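Local coordinates for brefeldin A esterase (Bacillus subtilis, PDB 1JKM), which probably hydrolyses the ester bond of brefeldin A as a serine hydrolase of the alpha/beta hydrolase family, related to mammalian hormone-sensitive lipase, at residues B[229-234]-B[276-281]; B[206-211]-B[271-276]. One frame throughout, in Å; residues are numbered along the deposited sequence.

Both contacts involve the loop between helices 253-263 and 282-285. Interaction 2 uses its residues 271-276, and interaction 1 uses 276-281, with Trp-276 common to both. Their centres lie about 17 Å apart. In chain order, 206-211 comes first, then 229-234, 271-276 and 276-281, so the two contacts interleave. The contacts also touch directly: Phe-279 CB packs 3.6 Å from Glu-271 O. Within the mostly helical region between strands 217-221 and 291-296 of this alpha/beta hydrolase, the loop packs on the residues just before helix 233-239 in interaction 1. In interaction 2 it packs on the end of helix 194-208, which follows sheet strand 184-192.

Interaction 1: residues B[229-234]-B[276-281]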
loop_
_atom_site.group_PDB
_atom_site.type_symbol
_atom_site.label_atom_id
_atom_site.label_comp_id
_atom_site.label_asym_id
_atom_site.label_seq_id
_atom_site.Cartn_x
_atom_site.Cartn_y
_atom_site.Cartn_z
ATOM N N TYR B 229 -10.253 23.665 -11.195
ATOM C CA TYR B 229 -9.110 23.579 -10.258
ATOM C C TYR B 229 -8.668 24.952 -9.821
ATOM O O TYR B 229 -8.052 25.072 -8.774
ATOM C CB TYR B 229 -7.976 22.716 -10.855
ATOM C CG TYR B 229 -8.696 21.582 -11.597
ATOM C CD1 TYR B 229 -9.460 20.668 -10.840
ATOM C CD2 TYR B 229 -8.676 21.504 -12.962
ATOM C CE1 TYR B 229 -10.162 19.682 -11.517
ATOM C CE2 TYR B 229 -9.381 20.518 -13.642
ATOM C CZ TYR B 229 -10.126 19.611 -12.890
ATOM O OH TYR B 229 -10.826 18.619 -13.560
ATOM N N ALA B 230 -9.043 26.008 -10.542
ATOM C CA ALA B 230 -8.761 27.359 -10.040
ATOM C C ALA B 230 -9.908 27.933 -9.237
ATOM O O ALA B 230 -9.731 29.081 -8.789
ATOM C CB ALA B 230 -8.334 28.278 -11.179
ATOM N N TRP B 231 -11.014 27.249 -9.001
ATOM C CA TRP B 231 -12.090 27.841 -8.201
ATOM C C TRP B 231 -11.568 28.188 -6.798
ATOM O O TRP B 231 -10.642 27.550 -6.293
ATOM C CB TRP B 231 -13.304 26.946 -8.091
ATOM C CG TRP B 231 -14.046 26.528 -9.319
ATOM C CD1 TRP B 231 -14.021 27.080 -10.563
ATOM C CD2 TRP B 231 -14.962 25.417 -9.403
ATOM N NE1 TRP B 231 -14.851 26.395 -11.415
ATOM C CE2 TRP B 231 -15.444 25.367 -10.725
ATOM C CE3 TRP B 231 -15.406 24.456 -8.478
ATOM C CZ2 TRP B 231 -16.332 24.385 -11.162
ATOM C CZ3 TRP B 231 -16.313 23.507 -8.911
ATOM C CH2 TRP B 231 -16.760 23.479 -10.234
ATOM N N ASP B 232 -12.131 29.209 -6.160
ATOM C CA ASP B 232 -11.669 29.637 -4.851
ATOM C C ASP B 232 -11.900 28.542 -3.811
ATOM O O ASP B 232 -12.675 27.620 -4.045
ATOM C CB ASP B 232 -12.366 30.927 -4.406
ATOM C CG ASP B 232 -13.871 30.752 -4.291
ATOM O OD1 ASP B 232 -14.576 30.919 -5.311
ATOM O OD2 ASP B 232 -14.344 30.437 -3.182
ATOM N N HIS B 233 -11.352 28.700 -2.620
ATOM C CA HIS B 233 -11.395 27.667 -1.597
ATOM C C HIS B 233 -12.834 27.343 -1.215
ATOM O O HIS B 233 -13.205 26.169 -1.131
ATOM C CB HIS B 233 -10.571 28.095 -0.378
ATOM C CG HIS B 233 -10.589 27.130 0.767
ATOM N ND1 HIS B 233 -9.666 26.107 0.887
ATOM C CD2 HIS B 233 -11.409 27.024 1.842
ATOM C CE1 HIS B 233 -9.915 25.415 1.984
ATOM N NE2 HIS B 233 -10.963 25.949 2.581
ATOM N N GLU B 234 -13.675 28.362 -1.046
ATOM C CA GLU B 234 -15.030 28.131 -0.589
ATOM C C GLU B 234 -15.856 27.383 -1.620
ATOM O O GLU B 234 -16.677 26.574 -1.173
ATOM C CB GLU B 234 -15.788 29.407 -0.171
ATOM C CG GLU B 234 -15.987 29.420 1.338
ATOM C CD GLU B 234 -17.387 29.701 1.826
ATOM O OE1 GLU B 234 -18.201 30.289 1.073
ATOM O OE2 GLU B 234 -17.705 29.341 2.988
ATOM N N TRP B 276 -15.986 20.020 -20.788
ATOM C CA TRP B 276 -15.983 19.725 -19.366
ATOM C C TRP B 276 -17.321 19.053 -19.020
ATOM O O TRP B 276 -18.297 19.639 -18.561
ATOM C CB TRP B 276 -15.766 20.953 -18.449
ATOM C CG TRP B 276 -14.485 21.668 -18.770
ATOM C CD1 TRP B 276 -14.388 22.885 -19.410
ATOM C CD2 TRP B 276 -13.143 21.227 -18.524
ATOM N NE1 TRP B 276 -13.063 23.227 -19.571
ATOM C CE2 TRP B 276 -12.275 22.223 -19.029
ATOM C CE3 TRP B 276 -12.586 20.082 -17.925
ATOM C CZ2 TRP B 276 -10.897 22.118 -18.957
ATOM C CZ3 TRP B 276 -11.201 19.987 -17.848
ATOM C CH2 TRP B 276 -10.364 20.993 -18.361
ATOM N N PRO B 277 -17.410 17.743 -19.238
ATOM C CA PRO B 277 -18.601 16.939 -19.020
ATOM C C PRO B 277 -19.178 16.928 -17.623
ATOM O O PRO B 277 -20.418 16.697 -17.528
ATOM C CB PRO B 277 -18.177 15.524 -19.421
ATOM C CG PRO B 277 -17.062 15.752 -20.403
ATOM C CD PRO B 277 -16.311 16.910 -19.802
ATOM N N TYR B 278 -18.593 17.552 -16.617
ATOM C CA TYR B 278 -19.231 17.837 -15.343
ATOM C C TYR B 278 -20.459 18.743 -15.549
ATOM O O TYR B 278 -21.345 18.717 -14.696
ATOM C CB TYR B 278 -18.257 18.541 -14.405
ATOM C CG TYR B 278 -18.705 18.928 -13.034
ATOM C CD1 TYR B 278 -19.024 17.988 -12.037
ATOM C CD2 TYR B 278 -18.816 20.273 -12.686
ATOM C CE1 TYR B 278 -19.431 18.363 -10.771
ATOM C CE2 TYR B 278 -19.216 20.670 -11.443
ATOM C CZ TYR B 278 -19.525 19.711 -10.483
ATOM O OH TYR B 278 -19.927 20.164 -9.263
ATOM N N PHE B 279 -20.460 19.556 -16.606
ATOM C CA PHE B 279 -21.582 20.492 -16.790
ATOM C C PHE B 279 -22.659 19.923 -17.702
ATOM O O PHE B 279 -23.622 20.659 -17.999
ATOM C CB PHE B 279 -21.054 21.822 -17.390
ATOM C CG PHE B 279 -20.244 22.535 -16.340
ATOM C CD1 PHE B 279 -20.869 23.325 -15.397
ATOM C CD2 PHE B 279 -18.860 22.366 -16.292
ATOM C CE1 PHE B 279 -20.130 23.971 -14.423
ATOM C CE2 PHE B 279 -18.127 23.020 -15.319
ATOM C CZ PHE B 279 -18.766 23.803 -14.379
ATOM N N ALA B 280 -22.573 18.690 -18.167
ATOM C CA ALA B 280 -23.669 18.047 -18.885
ATOM C C ALA B 280 -24.931 18.020 -18.029
ATOM O O ALA B 280 -24.888 17.818 -16.801
ATOM C CB ALA B 280 -23.227 16.672 -19.359
ATOM N N SER B 281 -26.068 18.459 -18.606
ATOM C CA SER B 281 -27.319 18.339 -17.851
ATOM C C SER B 281 -27.872 16.921 -17.979
ATOM O O SER B 281 -27.538 16.182 -18.917
ATOM C CB SER B 281 -28.334 19.369 -18.401
ATOM O OG SER B 281 -28.555 18.971 -19.748
#
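The indole of Trp-231 meets Tyr-278 and Phe-279 with the edge of its six-membered ring. Trp-231 CH2 lies 3.9 Å from Tyr-278 CE2. The next atom of the rim, Trp-231 CZ2, lies 4.1 Å from Phe-279 CZ. Both partner atoms are near the indole plane, so neither ring stacks on the indole. Phe-279 offers its own edge. Tyr-278 is approached obliquely. The contact is apolar and small, burying 142 Å² in all.

Tyr-278 and Phe-279 are neighbours on the 3-10 turn 277-279, yet their side chains start differently. Tyr-278 has CG opposite the backbone N (chi1 -180°). Phe-279 has CG opposite its carbonyl carbon (chi1 -70°). Both rings thereby reach the same indole. The edge of the tyrosine ring also lies over a face of Phe-279, with Tyr-278 CD2 3.8 Å above that plane and offset toward the rim. The Tyr-278 hydroxyl is hydrogen-bonded to Glu-239, and Arg-235 makes a cation-pi contact with Trp-231.

Trp-231 immediately precedes Asp-232, the N-cap of helix 233-239. The contact therefore packs the approach to this helix against the loop that leads from helix 253-263 to helix 282-285.

Interaction 2: residues B[206-211]-B[271-276]; sequences AKRRGR and EDPIAW
Arg-208, at the end of helix 194-208, packs on Pro-273 and Ile-274 and reaches Asp-272 through a water. This water accepts from Arg-208 NH1 at 2.7 Å and donates to Asp-272 OD1 at 2.9 Å. It lies at the guanidinium edge, in the plane of the group. The charged atoms themselves, Arg-208 NH1 and Asp-272 OD1, stay 4.9 Å apart. The water bridges the gap, and the opposite charges probably still favour each other. Asp-272 OD1 also accepts from Ile-274 N at 2.9 Å, which makes an Asx turn. This N-H comes from above the carboxylate plane, 43° out of it. One oxygen thus holds both the turn and the water.

Pro-273 comes next. Pro-273 CG lies 3.8 Å from Arg-208 NH2, and the two side chains run at about a right angle. Arg-208 NH2 has its salt bridge with Glu-284.

Ile-274 makes the broadest contact. It covers one guanidinium face, with Ile-274 CD1 3.7 Å above the Arg-208 guanidinium plane and over its centre. Ile-274 CG1 approaches Arg-208 NH1 to 3.6 Å. The arginine chain is extended from CG to NE and carries the guanidinium out to Ile-274. The two side chains come from opposite directions.

Beyond Arg-208, a Schellman motif with Gly-210 as C-prime ends the helix. Ile-274 also packs on Leu-204 and Leu-205, one turn back. The contact therefore seats the loop between helices 253-263 and 282-285 on the C-terminal end of helix 194-208, which follows sheet strand 184-192.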
loop_
_atom_site.group_PDB
_atom_site.type_symbol
_atom_site.label_atom_id
_atom_site.label_comp_id
_atom_site.label_asym_id
_atom_site.label_seq_id
_atom_site.Cartn_x
_atom_site.Cartn_y
_atom_site.Cartn_z
ATOM N N ALA B 206 -20.683 12.183 -30.369
ATOM C CA ALA B 206 -21.320 11.197 -31.208
ATOM C C ALA B 206 -22.845 11.294 -31.081
ATOM O O ALA B 206 -23.496 11.264 -32.134
ATOM C CB ALA B 206 -20.844 9.779 -30.926
ATOM N N LYS B 207 -23.393 11.458 -29.879
ATOM C CA LYS B 207 -24.822 11.625 -29.732
ATOM C C LYS B 207 -25.372 12.871 -30.458
ATOM O O LYS B 207 -26.466 12.830 -31.016
ATOM C CB LYS B 207 -25.247 11.713 -28.271
ATOM C CG LYS B 207 -26.759 11.776 -28.095
ATOM C CD LYS B 207 -27.185 11.528 -26.659
ATOM C CE LYS B 207 -27.714 12.803 -26.028
ATOM N NZ LYS B 207 -29.027 12.610 -25.371
ATOM N N ARG B 208 -24.667 13.987 -30.359
ATOM C CA ARG B 208 -25.071 15.203 -31.040
ATOM C C ARG B 208 -25.066 15.042 -32.553
ATOM O O ARG B 208 -26.009 15.502 -33.206
ATOM C CB ARG B 208 -24.142 16.348 -30.654
ATOM C CG ARG B 208 -24.453 16.790 -29.236
ATOM C CD ARG B 208 -23.642 18.062 -28.966
ATOM N NE ARG B 208 -23.970 18.495 -27.606
ATOM C CZ ARG B 208 -23.466 19.625 -27.141
ATOM N NH1 ARG B 208 -22.674 20.318 -27.953
ATOM N NH2 ARG B 208 -23.788 19.955 -25.908
ATOM N N ARG B 209 -24.140 14.268 -33.088
ATOM C CA ARG B 209 -23.981 14.126 -34.519
ATOM C C ARG B 209 -24.740 12.923 -35.041
ATOM O O ARG B 209 -24.512 12.524 -36.178
ATOM C CB ARG B 209 -22.491 14.066 -34.877
ATOM C CG ARG B 209 -21.796 15.338 -34.390
ATOM C CD ARG B 209 -20.548 15.658 -35.200
ATOM N NE ARG B 209 -19.974 16.932 -34.724
ATOM C CZ ARG B 209 -18.653 17.143 -34.711
ATOM N NH1 ARG B 209 -17.801 16.210 -35.129
ATOM N NH2 ARG B 209 -18.219 18.307 -34.264
ATOM N N GLY B 210 -25.590 12.296 -34.231
ATOM C CA GLY B 210 -26.395 11.175 -34.674
ATOM C C GLY B 210 -25.654 9.872 -34.828
ATOM O O GLY B 210 -26.152 9.017 -35.578
ATOM N N ARG B 211 -24.475 9.667 -34.198
ATOM C CA ARG B 211 -23.833 8.364 -34.382
ATOM C C ARG B 211 -23.511 7.736 -33.014
ATOM O O ARG B 211 -22.567 6.960 -32.904
ATOM C CB ARG B 211 -22.660 8.331 -35.341
ATOM C CG ARG B 211 -23.154 8.007 -36.783
ATOM C CD ARG B 211 -22.075 7.707 -37.768
ATOM N NE ARG B 211 -21.386 6.427 -37.621
ATOM C CZ ARG B 211 -20.285 6.134 -38.319
ATOM N NH1 ARG B 211 -19.818 7.047 -39.184
ATOM N NH2 ARG B 211 -19.656 4.966 -38.174
ATOM N N GLU B 271 -18.116 26.126 -19.291
ATOM C CA GLU B 271 -19.324 25.413 -18.892
ATOM C C GLU B 271 -19.942 24.693 -20.064
ATOM O O GLU B 271 -21.089 24.245 -20.084
ATOM C CB GLU B 271 -20.307 26.346 -18.162
ATOM C CG GLU B 271 -19.747 26.730 -16.790
ATOM C CD GLU B 271 -20.725 27.391 -15.851
ATOM O OE1 GLU B 271 -21.897 27.587 -16.251
ATOM O OE2 GLU B 271 -20.353 27.732 -14.702
ATOM N N ASP B 272 -19.134 24.429 -21.083
ATOM C CA ASP B 272 -19.458 23.551 -22.190
ATOM C C ASP B 272 -19.187 22.087 -21.846
ATOM O O ASP B 272 -18.030 21.658 -21.833
ATOM C CB ASP B 272 -18.596 23.971 -23.381
ATOM C CG ASP B 272 -18.783 23.216 -24.654
ATOM O OD1 ASP B 272 -19.458 22.167 -24.678
ATOM O OD2 ASP B 272 -18.250 23.627 -25.723
ATOM N N PRO B 273 -20.216 21.255 -21.899
ATOM C CA PRO B 273 -20.130 19.837 -21.574
ATOM C C PRO B 273 -19.259 19.029 -22.502
ATOM O O PRO B 273 -18.780 17.972 -22.070
ATOM C CB PRO B 273 -21.576 19.322 -21.686
ATOM C CG PRO B 273 -22.270 20.393 -22.465
ATOM C CD PRO B 273 -21.653 21.657 -21.882
ATOM N N ILE B 274 -19.035 19.454 -23.760
ATOM C CA ILE B 274 -18.071 18.715 -24.584
ATOM C C ILE B 274 -16.642 18.932 -24.126
ATOM O O ILE B 274 -15.754 18.108 -24.428
ATOM C CB ILE B 274 -18.247 19.062 -26.076
ATOM C CG1 ILE B 274 -19.740 18.978 -26.421
ATOM C CG2 ILE B 274 -17.402 18.176 -26.977
ATOM C CD1 ILE B 274 -20.328 17.596 -26.485
ATOM N N ALA B 275 -16.334 20.077 -23.564
ATOM C CA ALA B 275 -15.032 20.350 -22.995
ATOM C C ALA B 275 -14.945 19.755 -21.586
ATOM O O ALA B 275 -13.908 19.209 -21.192
ATOM C CB ALA B 275 -14.762 21.854 -22.847
ATOM N N TRP B 276 -15.986 20.020 -20.788
ATOM C CA TRP B 276 -15.983 19.725 -19.366
ATOM C C TRP B 276 -17.321 19.053 -19.020
ATOM O O TRP B 276 -18.297 19.639 -18.561
ATOM C CB TRP B 276 -15.766 20.953 -18.449
ATOM C CG TRP B 276 -14.485 21.668 -18.770
ATOM C CD1 TRP B 276 -14.388 22.885 -19.410
ATOM C CD2 TRP B 276 -13.143 21.227 -18.524
ATOM N NE1 TRP B 276 -13.063 23.227 -19.571
ATOM C CE2 TRP B 276 -12.275 22.223 -19.029
ATOM C CE3 TRP B 276 -12.586 20.082 -17.925
ATOM C CZ2 TRP B 276 -10.897 22.118 -18.957
ATOM C CZ3 TRP B 276 -11.201 19.987 -17.848
ATOM C CH2 TRP B 276 -10.364 20.993 -18.361
HETATM O O HOH W 1 -21.784 22.280 -26.343
#